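Local coordinates for 3-oxoacyl-(acyl-carrier protein) synthase II (Thermus thermophilus, PDB 1J3N) that probably condenses a growing acyl chain with malonyl-acyl-carrier protein to lengthen fatty acids by two carbons, working as a homodimer, at residues L12-G16 with M335-L339; R66-V72 with M134-A140; E214-F220 with P362-L366; T351-L355 with V386-S391. One frame throughout, in Å; residues are numbered along the deposited sequence.

Contact 1 (L12-G16 with M335-L339)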
loop_
_atom_site.group_PDB
_atom_site.type_symbol
_atom_site.label_atom_id
_atom_site.label_comp_id
_atom_site.label_asym_id
_atom_site.label_seq_id
_atom_site.Cartn_x
_atom_site.Cartn_y
_atom_site.Cartn_z
ATOM N N LEU A 12 -12.573 16.549 0.587
ATOM C CA LEU A 12 -12.175 17.443 -0.498
ATOM C C LEU A 12 -12.780 16.785 -1.734
ATOM O O LEU A 12 -12.199 15.857 -2.294
ATOM C CB LEU A 12 -10.649 17.514 -0.615
ATOM C CG LEU A 12 -10.097 18.543 -1.604
ATOM C CD1 LEU A 12 -10.597 19.939 -1.242
ATOM C CD2 LEU A 12 -8.580 18.505 -1.587
ATOM N N THR A 13 -13.948 17.262 -2.158
ATOM C CA THR A 13 -14.639 16.649 -3.291
ATOM C C THR A 13 -15.062 17.563 -4.429
ATOM O O THR A 13 -15.036 18.788 -4.306
ATOM C CB THR A 13 -15.915 15.913 -2.809
ATOM O OG1 THR A 13 -16.995 16.851 -2.684
ATOM C CG2 THR A 13 -15.668 15.271 -1.459
ATOM N N PRO A 14 -15.462 16.960 -5.566
ATOM C CA PRO A 14 -15.917 17.659 -6.771
ATOM C C PRO A 14 -17.209 18.464 -6.584
ATOM O O PRO A 14 -17.587 19.238 -7.459
ATOM C CB PRO A 14 -16.094 16.526 -7.780
ATOM C CG PRO A 14 -15.016 15.582 -7.397
ATOM C CD PRO A 14 -15.164 15.551 -5.879
ATOM N N ILE A 15 -17.891 18.281 -5.456
ATOM C CA ILE A 15 -19.127 19.026 -5.211
ATOM C C ILE A 15 -19.084 19.792 -3.901
ATOM O O ILE A 15 -20.109 20.270 -3.422
ATOM C CB ILE A 15 -20.364 18.109 -5.196
ATOM C CG1 ILE A 15 -20.301 17.146 -4.008
ATOM C CG2 ILE A 15 -20.448 17.335 -6.500
ATOM C CD1 ILE A 15 -21.474 16.154 -3.980
ATOM N N GLY A 16 -17.895 19.904 -3.316
ATOM C CA GLY A 16 -17.775 20.642 -2.076
ATOM C C GLY A 16 -16.468 20.473 -1.332
ATOM O O GLY A 16 -15.959 19.359 -1.200
ATOM N N MET A 335 -22.939 11.445 -8.189
ATOM C CA MET A 335 -22.679 12.874 -8.043
ATOM C C MET A 335 -21.232 13.335 -8.208
ATOM O O MET A 335 -20.975 14.350 -8.864
ATOM C CB MET A 335 -23.189 13.355 -6.687
ATOM C CG MET A 335 -24.700 13.308 -6.541
ATOM S SD MET A 335 -25.217 13.663 -4.852
ATOM C CE MET A 335 -25.124 12.036 -4.136
ATOM N N ILE A 336 -20.288 12.614 -7.609
ATOM C CA ILE A 336 -18.878 13.005 -7.691
ATOM C C ILE A 336 -18.024 12.128 -8.591
ATOM O O ILE A 336 -16.819 12.348 -8.722
ATOM C CB ILE A 336 -18.214 13.008 -6.297
ATOM C CG1 ILE A 336 -18.211 11.585 -5.718
ATOM C CG2 ILE A 336 -18.944 13.974 -5.375
ATOM C CD1 ILE A 336 -17.387 11.445 -4.430
ATOM N N GLY A 337 -18.636 11.130 -9.215
ATOM C CA GLY A 337 -17.864 10.254 -10.072
ATOM C C GLY A 337 -17.042 9.262 -9.262
ATOM O O GLY A 337 -17.312 9.044 -8.085
ATOM N N HIS A 338 -16.029 8.677 -9.895
ATOM C CA HIS A 338 -15.176 7.683 -9.251
ATOM C C HIS A 338 -13.834 8.305 -8.876
ATOM O O HIS A 338 -13.033 8.649 -9.755
ATOM C CB HIS A 338 -14.945 6.514 -10.210
ATOM C CG HIS A 338 -14.345 5.305 -9.564
ATOM N ND1 HIS A 338 -13.542 5.375 -8.446
ATOM C CD2 HIS A 338 -14.414 3.993 -9.896
ATOM C CE1 HIS A 338 -13.142 4.159 -8.116
ATOM N NE2 HIS A 338 -13.656 3.302 -8.981
ATOM N N LEU A 339 -13.585 8.431 -7.575
ATOM C CA LEU A 339 -12.352 9.032 -7.106
ATOM C C LEU A 339 -11.218 8.040 -6.950
ATOM O O LEU A 339 -10.238 8.316 -6.259
ATOM C CB LEU A 339 -12.591 9.784 -5.792
ATOM C CG LEU A 339 -13.092 11.230 -5.948
ATOM C CD1 LEU A 339 -14.405 11.254 -6.743
ATOM C CD2 LEU A 339 -13.286 11.864 -4.580
#
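The five-membered ring of Pro14 meets the segment 335-339 along its CG-CD side, CD being 4.0 Å from Ile336 CB and CG lying near the carbonyl oxygen of Ile336. Leu339 comes to the same corner, its CD2 4.3 Å from Pro14 CD. The one aromatic ring here, the imidazole of His338, takes no part in this packing: it meets the rings of Phe227 and His301 and touches Cys161, a grouping consistent with the Cys-His-His triad of condensing enzymes. The contact belongs to the thiolase fold, where the hairpin turn after strand 4-13 rests on the end of helix 333-336.

The closest apolar contact is between two isoleucines crossing at about a right angle. Ile15 CD1 reaches Ile336 CG2 at 3.6 Å, and Ile15 CG1 lies almost as close to that methyl. Each isoleucine holds its CG1 in the crowded position between N and C (chi1 66° in Ile15), which in Ile15 sends the long branch across to its partner. Helix 343-357 adds Val346 against Thr13, Ile336 and Leu339.

The turn is stiffened from within. Thr13 to Gly16 is a type I turn closed by backbone bonds in both directions, and Ile15 N donates to Thr13 OG1 in an ST turn. Thr13 OG1 in turn donates to Gly16 O at 3.1 Å, in the carbonyl plane and on a lone pair.

Contact 2 (R66-V72 with M134-A140); sequences RRLDRFV and MMIANMA
Phe71 pushes the edge of its ring into a row of backbone carbonyls from the segment 134-140. Met134 O is 3.3 Å from Phe71 CE1, Ile136 O is 3.4 Å from Phe71 CZ, and Ala137 O lies farther off near CE2, all close to the ring plane. One face of the ring carries the CG2 methyl of its own neighbour Val72, set toward the rim. That methyl also touches Met139, CG2 to CB at 4.0 Å.

Met134 covers the other end of the contact. Its chain runs straight to SD and then bends (chi3 66°), laying SD and CE along the peptide between Arg67 and Leu68, with Met134 CG only 3.1 Å from Arg67 O. Between these two patches water 1 accepts from Asp69 N at 2.8 Å and donates to Met134 O.

One shell out, Asp69 is the N-cap of helix 70-86. Its OD1 takes the N-H of Phe71 at 2.9 Å on the anti lone pair, nearly straight at 171°, while OD2 is bonded to Thr111 OG1 of helix 109-122. Phe71 O receives the hydroxyl of Thr188, so several bonds fix the start of the helix. Beyond the turn 136-139 lies the dimer interface, where Ala137 and Met139 pack on Val158 and Ile267 of the second subunit.

Apart from the water bridge, the meeting is largely one of C-H groups with carbonyl oxygens, with a few carbon-carbon contacts: the slightly positive rim of the phenyl ring faces oxygens, which is likely to be mildly favourable electrostatically.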
loop_
_atom_site.group_PDB
_atom_site.type_symbol
_atom_site.label_atom_id
_atom_site.label_comp_id
_atom_site.label_asym_id
_atom_site.label_seq_id
_atom_site.Cartn_x
_atom_site.Cartn_y
_atom_site.Cartn_z
ATOM N N ARG A 66 5.231 23.892 -4.592
ATOM C CA ARG A 66 5.973 23.513 -5.787
ATOM C C ARG A 66 6.715 22.185 -5.697
ATOM O O ARG A 66 7.152 21.648 -6.713
ATOM C CB ARG A 66 6.936 24.634 -6.206
ATOM C CG ARG A 66 6.269 25.704 -7.078
ATOM C CD ARG A 66 5.761 26.898 -6.276
ATOM N NE ARG A 66 6.729 27.995 -6.315
ATOM C CZ ARG A 66 6.566 29.167 -5.705
ATOM N NH1 ARG A 66 5.470 29.410 -4.995
ATOM N NH2 ARG A 66 7.493 30.110 -5.820
ATOM N N ARG A 67 6.856 21.648 -4.491
ATOM C CA ARG A 67 7.533 20.368 -4.329
ATOM C C ARG A 67 6.558 19.297 -3.862
ATOM O O ARG A 67 6.956 18.222 -3.416
ATOM C CB ARG A 67 8.701 20.512 -3.355
ATOM C CG ARG A 67 9.804 21.388 -3.938
ATOM C CD ARG A 67 10.943 21.646 -2.982
ATOM N NE ARG A 67 11.929 22.535 -3.596
ATOM C CZ ARG A 67 13.008 23.006 -2.980
ATOM N NH1 ARG A 67 13.254 22.674 -1.718
ATOM N NH2 ARG A 67 13.840 23.817 -3.627
ATOM N N LEU A 68 5.270 19.603 -3.994
ATOM C CA LEU A 68 4.205 18.691 -3.598
ATOM C C LEU A 68 3.318 18.370 -4.780
ATOM O O LEU A 68 2.775 19.273 -5.418
ATOM C CB LEU A 68 3.333 19.309 -2.504
ATOM C CG LEU A 68 3.921 19.485 -1.109
ATOM C CD1 LEU A 68 2.849 20.019 -0.174
ATOM C CD2 LEU A 68 4.429 18.156 -0.610
ATOM N N ASP A 69 3.174 17.086 -5.078
ATOM C CA ASP A 69 2.329 16.668 -6.182
ATOM C C ASP A 69 0.888 16.901 -5.754
ATOM O O ASP A 69 0.578 16.899 -4.563
ATOM C CB ASP A 69 2.555 15.186 -6.496
ATOM C CG ASP A 69 1.740 14.709 -7.680
ATOM O OD1 ASP A 69 0.512 14.503 -7.521
ATOM O OD2 ASP A 69 2.328 14.547 -8.774
ATOM N N ARG A 70 0.006 17.106 -6.727
ATOM C CA ARG A 70 -1.400 17.333 -6.432
ATOM C C ARG A 70 -2.009 16.276 -5.491
ATOM O O ARG A 70 -2.832 16.612 -4.640
ATOM C CB ARG A 70 -2.197 17.393 -7.744
ATOM C CG ARG A 70 -3.607 17.938 -7.609
ATOM C CD ARG A 70 -4.325 17.960 -8.959
ATOM N NE ARG A 70 -3.880 19.044 -9.834
ATOM C CZ ARG A 70 -4.330 20.295 -9.772
ATOM N NH1 ARG A 70 -5.243 20.638 -8.872
ATOM N NH2 ARG A 70 -3.871 21.206 -10.618
ATOM N N PHE A 71 -1.620 15.007 -5.611
ATOM C CA PHE A 71 -2.239 14.010 -4.728
ATOM C C PHE A 71 -1.844 14.199 -3.273
ATOM O O PHE A 71 -2.628 13.909 -2.363
ATOM C CB PHE A 71 -1.959 12.571 -5.198
ATOM C CG PHE A 71 -0.659 11.979 -4.705
ATOM C CD1 PHE A 71 0.552 12.307 -5.306
ATOM C CD2 PHE A 71 -0.660 11.044 -3.671
ATOM C CE1 PHE A 71 1.741 11.713 -4.890
ATOM C CE2 PHE A 71 0.523 10.442 -3.242
ATOM C CZ PHE A 71 1.729 10.777 -3.857
ATOM N N VAL A 72 -0.634 14.693 -3.051
ATOM C CA VAL A 72 -0.178 14.947 -1.694
ATOM C C VAL A 72 -0.832 16.257 -1.232
ATOM O O VAL A 72 -1.179 16.409 -0.063
ATOM C CB VAL A 72 1.368 15.049 -1.629
ATOM C CG1 VAL A 72 1.802 15.645 -0.296
ATOM C CG2 VAL A 72 1.989 13.646 -1.793
ATOM N N MET A 134 8.234 13.174 -4.749
ATOM C CA MET A 134 6.954 13.752 -5.140
ATOM C C MET A 134 5.979 12.739 -5.735
ATOM O O MET A 134 4.769 12.892 -5.604
ATOM C CB MET A 134 7.165 14.889 -6.157
ATOM C CG MET A 134 7.814 16.156 -5.599
ATOM S SD MET A 134 7.998 17.428 -6.887
ATOM C CE MET A 134 6.274 17.813 -7.251
ATOM N N MET A 135 6.497 11.692 -6.371
ATOM C CA MET A 135 5.613 10.722 -7.009
ATOM C C MET A 135 5.205 9.450 -6.256
ATOM O O MET A 135 4.103 8.939 -6.481
ATOM C CB MET A 135 6.185 10.339 -8.384
ATOM C CG MET A 135 7.299 9.301 -8.365
ATOM S SD MET A 135 6.666 7.607 -8.314
ATOM C CE MET A 135 8.237 6.679 -8.387
ATOM N N ILE A 136 6.053 8.936 -5.366
ATOM C CA ILE A 136 5.710 7.696 -4.669
ATOM C C ILE A 136 4.516 7.778 -3.713
ATOM O O ILE A 136 4.325 8.763 -3.006
ATOM C CB ILE A 136 6.946 7.086 -3.950
ATOM C CG1 ILE A 136 7.522 8.051 -2.920
ATOM C CG2 ILE A 136 8.026 6.759 -4.983
ATOM C CD1 ILE A 136 8.708 7.469 -2.166
ATOM N N ALA A 137 3.721 6.711 -3.712
ATOM C CA ALA A 137 2.489 6.610 -2.922
ATOM C C ALA A 137 2.538 6.913 -1.437
ATOM O O ALA A 137 1.600 7.494 -0.900
ATOM C CB ALA A 137 1.858 5.215 -3.130
ATOM N N ASN A 138 3.615 6.516 -0.772
ATOM C CA ASN A 138 3.739 6.722 0.664
ATOM C C ASN A 138 3.983 8.166 1.088
ATOM O O ASN A 138 4.088 8.447 2.284
ATOM C CB ASN A 138 4.867 5.844 1.203
ATOM C CG ASN A 138 6.215 6.177 0.571
ATOM O OD1 ASN A 138 7.086 6.778 1.206
ATOM N ND2 ASN A 138 6.382 5.800 -0.689
ATOM N N MET A 139 4.066 9.086 0.130
ATOM C CA MET A 139 4.333 10.474 0.493
ATOM C C MET A 139 3.143 11.259 1.040
ATOM O O MET A 139 3.324 12.335 1.599
ATOM C CB MET A 139 4.966 11.219 -0.678
ATOM C CG MET A 139 6.354 10.714 -1.023
ATOM S SD MET A 139 7.420 10.549 0.410
ATOM C CE MET A 139 7.835 12.239 0.735
ATOM N N ALA A 140 1.931 10.733 0.883
ATOM C CA ALA A 140 0.766 11.406 1.435
ATOM C C ALA A 140 0.806 11.170 2.951
ATOM O O ALA A 140 0.677 12.098 3.743
ATOM C CB ALA A 140 -0.506 10.835 0.839
HETATM O O HOH W 1 4.281 15.068 -3.490
#

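Contact 3 (E214-F220 with P362-L366)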
loop_
_atom_site.group_PDB
_atom_site.type_symbol
_atom_site.label_atom_id
_atom_site.label_comp_id
_atom_site.label_asym_id
_atom_site.label_seq_id
_atom_site.Cartn_x
_atom_site.Cartn_y
_atom_site.Cartn_z
ATOM N N GLU A 214 -23.128 16.083 -16.511
ATOM C CA GLU A 214 -23.806 15.777 -15.255
ATOM C C GLU A 214 -24.653 14.510 -15.294
ATOM O O GLU A 214 -25.035 13.985 -14.243
ATOM C CB GLU A 214 -24.680 16.960 -14.820
ATOM C CG GLU A 214 -23.905 18.244 -14.592
ATOM C CD GLU A 214 -24.750 19.348 -13.983
ATOM O OE1 GLU A 214 -24.206 20.452 -13.766
ATOM O OE2 GLU A 214 -25.950 19.116 -13.716
ATOM N N LYS A 215 -24.941 14.020 -16.499
ATOM C CA LYS A 215 -25.756 12.816 -16.666
ATOM C C LYS A 215 -24.942 11.579 -17.049
ATOM O O LYS A 215 -25.486 10.473 -17.120
ATOM C CB LYS A 215 -26.830 13.044 -17.739
ATOM C CG LYS A 215 -27.812 14.171 -17.445
ATOM C CD LYS A 215 -28.894 14.221 -18.518
ATOM C CE LYS A 215 -29.929 15.306 -18.252
ATOM N NZ LYS A 215 -30.941 15.338 -19.356
ATOM N N ALA A 216 -23.648 11.761 -17.299
ATOM C CA ALA A 216 -22.784 10.651 -17.697
ATOM C C ALA A 216 -22.734 9.529 -16.653
ATOM O O ALA A 216 -22.995 8.369 -16.975
ATOM C CB ALA A 216 -21.373 11.166 -18.001
ATOM N N SER A 217 -22.395 9.864 -15.413
ATOM C CA SER A 217 -22.343 8.857 -14.346
ATOM C C SER A 217 -23.771 8.556 -13.894
ATOM O O SER A 217 -24.374 9.327 -13.153
ATOM C CB SER A 217 -21.531 9.370 -13.159
ATOM O OG SER A 217 -21.515 8.404 -12.125
ATOM N N ARG A 218 -24.298 7.419 -14.334
ATOM C CA ARG A 218 -25.671 7.028 -14.027
ATOM C C ARG A 218 -25.751 5.543 -13.656
ATOM O O ARG A 218 -26.272 4.726 -14.419
ATOM C CB ARG A 218 -26.543 7.316 -15.258
ATOM C CG ARG A 218 -26.032 6.639 -16.536
ATOM C CD ARG A 218 -26.768 7.128 -17.784
ATOM N NE ARG A 218 -28.208 7.248 -17.565
ATOM C CZ ARG A 218 -28.816 8.384 -17.240
ATOM N NH1 ARG A 218 -28.113 9.499 -17.101
ATOM N NH2 ARG A 218 -30.126 8.401 -17.042
ATOM N N PRO A 219 -25.247 5.180 -12.467
ATOM C CA PRO A 219 -25.260 3.786 -12.009
ATOM C C PRO A 219 -26.641 3.165 -11.867
ATOM O O PRO A 219 -27.594 3.815 -11.435
ATOM C CB PRO A 219 -24.506 3.849 -10.683
ATOM C CG PRO A 219 -24.840 5.225 -10.179
ATOM C CD PRO A 219 -24.723 6.076 -11.420
ATOM N N PHE A 220 -26.723 1.894 -12.243
ATOM C CA PHE A 220 -27.949 1.112 -12.178
ATOM C C PHE A 220 -28.973 1.469 -13.250
ATOM O O PHE A 220 -30.059 0.896 -13.278
ATOM C CB PHE A 220 -28.572 1.226 -10.782
ATOM C CG PHE A 220 -27.592 0.963 -9.664
ATOM C CD1 PHE A 220 -26.871 -0.229 -9.616
ATOM C CD2 PHE A 220 -27.350 1.927 -8.691
ATOM C CE1 PHE A 220 -25.919 -0.454 -8.619
ATOM C CE2 PHE A 220 -26.399 1.711 -7.685
ATOM C CZ PHE A 220 -25.684 0.521 -7.653
ATOM N N PRO A 362 -28.966 10.416 -2.134
ATOM C CA PRO A 362 -29.563 9.844 -3.348
ATOM C C PRO A 362 -28.592 9.380 -4.426
ATOM O O PRO A 362 -27.402 9.703 -4.411
ATOM C CB PRO A 362 -30.405 10.991 -3.865
ATOM C CG PRO A 362 -29.450 12.142 -3.653
ATOM C CD PRO A 362 -28.938 11.890 -2.228
ATOM N N THR A 363 -29.134 8.622 -5.371
ATOM C CA THR A 363 -28.376 8.158 -6.516
ATOM C C THR A 363 -29.032 8.982 -7.609
ATOM O O THR A 363 -30.137 8.654 -8.051
ATOM C CB THR A 363 -28.616 6.661 -6.821
ATOM O OG1 THR A 363 -28.219 5.864 -5.700
ATOM C CG2 THR A 363 -27.810 6.232 -8.034
ATOM N N ILE A 364 -28.390 10.069 -8.024
ATOM C CA ILE A 364 -28.981 10.902 -9.071
ATOM C C ILE A 364 -28.879 10.249 -10.449
ATOM O O ILE A 364 -28.234 9.212 -10.615
ATOM C CB ILE A 364 -28.324 12.313 -9.129
ATOM C CG1 ILE A 364 -26.873 12.211 -9.599
ATOM C CG2 ILE A 364 -28.387 12.976 -7.747
ATOM C CD1 ILE A 364 -26.239 13.570 -9.888
ATOM N N ASN A 365 -29.536 10.860 -11.431
ATOM C CA ASN A 365 -29.536 10.384 -12.810
ATOM C C ASN A 365 -30.228 9.038 -13.004
ATOM O O ASN A 365 -30.108 8.422 -14.064
ATOM C CB ASN A 365 -28.105 10.295 -13.356
ATOM C CG ASN A 365 -27.428 11.655 -13.467
ATOM O OD1 ASN A 365 -28.082 12.679 -13.695
ATOM N ND2 ASN A 365 -26.104 11.667 -13.330
ATOM N N LEU A 366 -30.948 8.587 -11.984
ATOM C CA LEU A 366 -31.666 7.318 -12.051
ATOM C C LEU A 366 -32.957 7.523 -12.859
ATOM O O LEU A 366 -34.056 7.223 -12.391
ATOM C CB LEU A 366 -31.996 6.851 -10.633
ATOM C CG LEU A 366 -32.332 5.383 -10.412
ATOM C CD1 LEU A 366 -31.074 4.540 -10.532
ATOM C CD2 LEU A 366 -32.942 5.218 -9.040
HETATM O O HOH W 2 -30.026 11.557 -16.014
HETATM O O HOH W 3 -28.144 6.788 -12.140
#
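Arg218 and Asn365 bring their CA atoms to 5.3 Å where two loops pass, and Asn365 turns with a left-handed backbone (phi 66°). From that turn its amide reaches the end of the short helix 213-216. Both hydrogens of ND2 are used, one to Glu214 O at 2.7 Å, in the carbonyl plane and on a lone pair, the other to Ser217 O at 2.9 Å, coming from above that carbonyl's plane.

Arg218 lies across Asn365 with guanidinium and amide planes 25° apart, and Asn365 O sits over a face of the guanidinium, too poorly angled for a hydrogen bond. Other partners fix how the group is turned: NH1 donates in plane to Lys215 O at 2.8 Å, and NH2 forms a salt bridge to Asp368. Water 2 links NH1 to Asn365 OD1. A leucine in place of Asn365 would probably leave Glu214 O and Ser217 O without their shared donor and let the helix end move off the opposite loop.

Farther along, apolar groups meet. Pro219 CG touches Thr363 CG2 at 3.8 Å, the two side chains running past each other in opposite directions, and Leu366 CD1 touches Phe220 CB. The polar exception is water 3, which donates to both Pro219 O and Ile364 O.

At the end of helix 213-216, then, an asparagine amide bridges two backbone carbonyls and joins the N- and C-terminal family regions of the thiolase-type fold.

Contact 4 (T351-L355 with V386-S391)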
loop_
_atom_site.group_PDB
_atom_site.type_symbol
_atom_site.label_atom_id
_atom_site.label_comp_id
_atom_site.label_asym_id
_atom_site.label_seq_id
_atom_site.Cartn_x
_atom_site.Cartn_y
_atom_site.Cartn_z
ATOM N N THR A 351 -21.179 7.848 3.993
ATOM C CA THR A 351 -21.863 6.789 4.734
ATOM C C THR A 351 -21.974 7.130 6.216
ATOM O O THR A 351 -22.991 6.856 6.850
ATOM C CB THR A 351 -21.133 5.435 4.566
ATOM O OG1 THR A 351 -21.038 5.121 3.168
ATOM C CG2 THR A 351 -21.897 4.326 5.274
ATOM N N VAL A 352 -20.926 7.727 6.772
ATOM C CA VAL A 352 -20.944 8.124 8.174
ATOM C C VAL A 352 -21.917 9.290 8.362
ATOM O O VAL A 352 -22.601 9.366 9.379
ATOM C CB VAL A 352 -19.529 8.551 8.656
ATOM C CG1 VAL A 352 -19.614 9.272 9.988
ATOM C CG2 VAL A 352 -18.650 7.328 8.788
ATOM N N GLN A 353 -21.981 10.182 7.370
ATOM C CA GLN A 353 -22.870 11.347 7.420
ATOM C C GLN A 353 -24.344 10.940 7.367
ATOM O O GLN A 353 -25.190 11.579 7.991
ATOM C CB GLN A 353 -22.572 12.315 6.268
ATOM C CG GLN A 353 -21.192 12.969 6.328
ATOM C CD GLN A 353 -20.963 13.976 5.209
ATOM O OE1 GLN A 353 -21.233 13.696 4.040
ATOM N NE2 GLN A 353 -20.437 15.148 5.564
ATOM N N ALA A 354 -24.651 9.885 6.618
ATOM C CA ALA A 354 -26.027 9.408 6.514
ATOM C C ALA A 354 -26.507 8.840 7.855
ATOM O O ALA A 354 -27.672 8.991 8.207
ATOM C CB ALA A 354 -26.142 8.348 5.432
ATOM N N LEU A 355 -25.613 8.180 8.589
ATOM C CA LEU A 355 -25.967 7.609 9.891
ATOM C C LEU A 355 -26.159 8.707 10.927
ATOM O O LEU A 355 -27.145 8.727 11.665
ATOM C CB LEU A 355 -24.866 6.663 10.383
ATOM C CG LEU A 355 -24.659 5.314 9.693
ATOM C CD1 LEU A 355 -23.409 4.654 10.247
ATOM C CD2 LEU A 355 -25.867 4.429 9.916
ATOM N N VAL A 386 -31.125 4.554 10.308
ATOM C CA VAL A 386 -30.587 3.201 10.282
ATOM C C VAL A 386 -29.582 2.994 11.416
ATOM O O VAL A 386 -28.969 3.944 11.900
ATOM C CB VAL A 386 -29.910 2.896 8.925
ATOM C CG1 VAL A 386 -30.956 2.864 7.819
ATOM C CG2 VAL A 386 -28.865 3.945 8.614
ATOM N N ASP A 387 -29.429 1.747 11.846
ATOM C CA ASP A 387 -28.494 1.413 12.921
ATOM C C ASP A 387 -27.168 0.944 12.346
ATOM O O ASP A 387 -26.114 1.157 12.944
ATOM C CB ASP A 387 -29.063 0.301 13.800
ATOM C CG ASP A 387 -30.358 0.697 14.475
ATOM O OD1 ASP A 387 -30.363 1.715 15.198
ATOM O OD2 ASP A 387 -31.370 -0.012 14.282
ATOM N N TYR A 388 -27.237 0.299 11.183
ATOM C CA TYR A 388 -26.058 -0.228 10.507
ATOM C C TYR A 388 -26.072 0.038 8.995
ATOM O O TYR A 388 -27.130 0.015 8.339
ATOM C CB TYR A 388 -25.940 -1.737 10.765
ATOM C CG TYR A 388 -25.597 -2.106 12.198
ATOM C CD1 TYR A 388 -24.294 -1.986 12.677
ATOM C CD2 TYR A 388 -26.579 -2.579 13.076
ATOM C CE1 TYR A 388 -23.968 -2.330 13.994
ATOM C CE2 TYR A 388 -26.265 -2.925 14.399
ATOM C CZ TYR A 388 -24.958 -2.799 14.849
ATOM O OH TYR A 388 -24.634 -3.143 16.147
ATOM N N ALA A 389 -24.883 0.277 8.450
ATOM C CA ALA A 389 -24.720 0.550 7.028
ATOM C C ALA A 389 -23.379 0.027 6.525
ATOM O O ALA A 389 -22.389 -0.007 7.274
ATOM C CB ALA A 389 -24.809 2.051 6.775
ATOM N N LEU A 390 -23.346 -0.388 5.260
ATOM C CA LEU A 390 -22.107 -0.868 4.664
ATOM C C LEU A 390 -21.620 0.121 3.612
ATOM O O LEU A 390 -22.411 0.883 3.043
ATOM C CB LEU A 390 -22.304 -2.238 3.998
ATOM C CG LEU A 390 -22.605 -3.463 4.867
ATOM C CD1 LEU A 390 -22.587 -4.706 3.987
ATOM C CD2 LEU A 390 -21.565 -3.584 5.985
ATOM N N SER A 391 -20.314 0.101 3.370
ATOM C CA SER A 391 -19.674 0.934 2.367
ATOM C C SER A 391 -18.863 -0.029 1.501
ATOM O O SER A 391 -17.886 -0.606 1.966
ATOM C CB SER A 391 -18.747 1.952 3.022
ATOM O OG SER A 391 -18.335 2.916 2.070
HETATM O O HOH W 4 -29.602 6.991 8.472
#
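Leu355 and Val386 make the tight end of this contact, crossing at about a right angle with Leu355 CD2 against Val386 CG2 at 3.3 Å. That is nearer than methyls usually come, so the exact spacing is doubtful, but the two plainly press together. The same CD2 lies 4.1 Å from Ala389 CB. Thr351 brings its CG2 to Ala389 CB at 4.0 Å, so the small alanine touches two methyls that come from residues one helical turn apart.

Helix 343-357 runs nearly antiparallel to strand 388-394, the short segments at 166° with axes 9.2 Å apart, as a helix packed on the sheet of a layered thiolase fold. Phe405 of the adjoining strand 399-406 extends the same surface, touching both Thr351 and Leu355.

Packing is looser toward Thr351 and Ser391, whose OG1 and OG stay 3.7 Å apart. Thr351 holds CG2 opposite its own N (chi1 -57° for OG1), which turns the methyl to the strand and leaves OG1 to bond Glu347 O one turn back. A glycine at Thr351 would probably leave Ala389 CB without one of its two methyl neighbours and open a gap beside Phe405. Beside the tight pair, water 4 donates to Ala354 O at 2.8 Å and bonds weakly to Val386 N, while exposed Asp387 is paired in a salt bridge with Arg407.

Between the two segments themselves, then, direct contact is carried mainly by methyl packing; Thr351 OG1 bonds within its own helix, Ala354 O bonds to water, and Asp387 finds its partner just after strand 399-406.

In the fold
From the N terminus, the turn at 12-16 comes first and waits more than 300 residues for 335-339, so contact 1 closes a very long loop. Contact 2 opens and closes inside it, joining the start of helix 70-86 to the turn before helix 139-148 near the dimer interface. Contact 3 opens at 214-220, still within that loop, but closes at 362-366, so it crosses contact 1; the two touch where Met335 CE packs on Pro362 O. Contact 4 opens at 351-355, before contact 3 has closed, and ends at 386-391, crossing it in turn. Contacts 1 and 3 tie the N-terminal family region to the C-terminal one, and contact 4 ties helix 343-357 to strand 388-394.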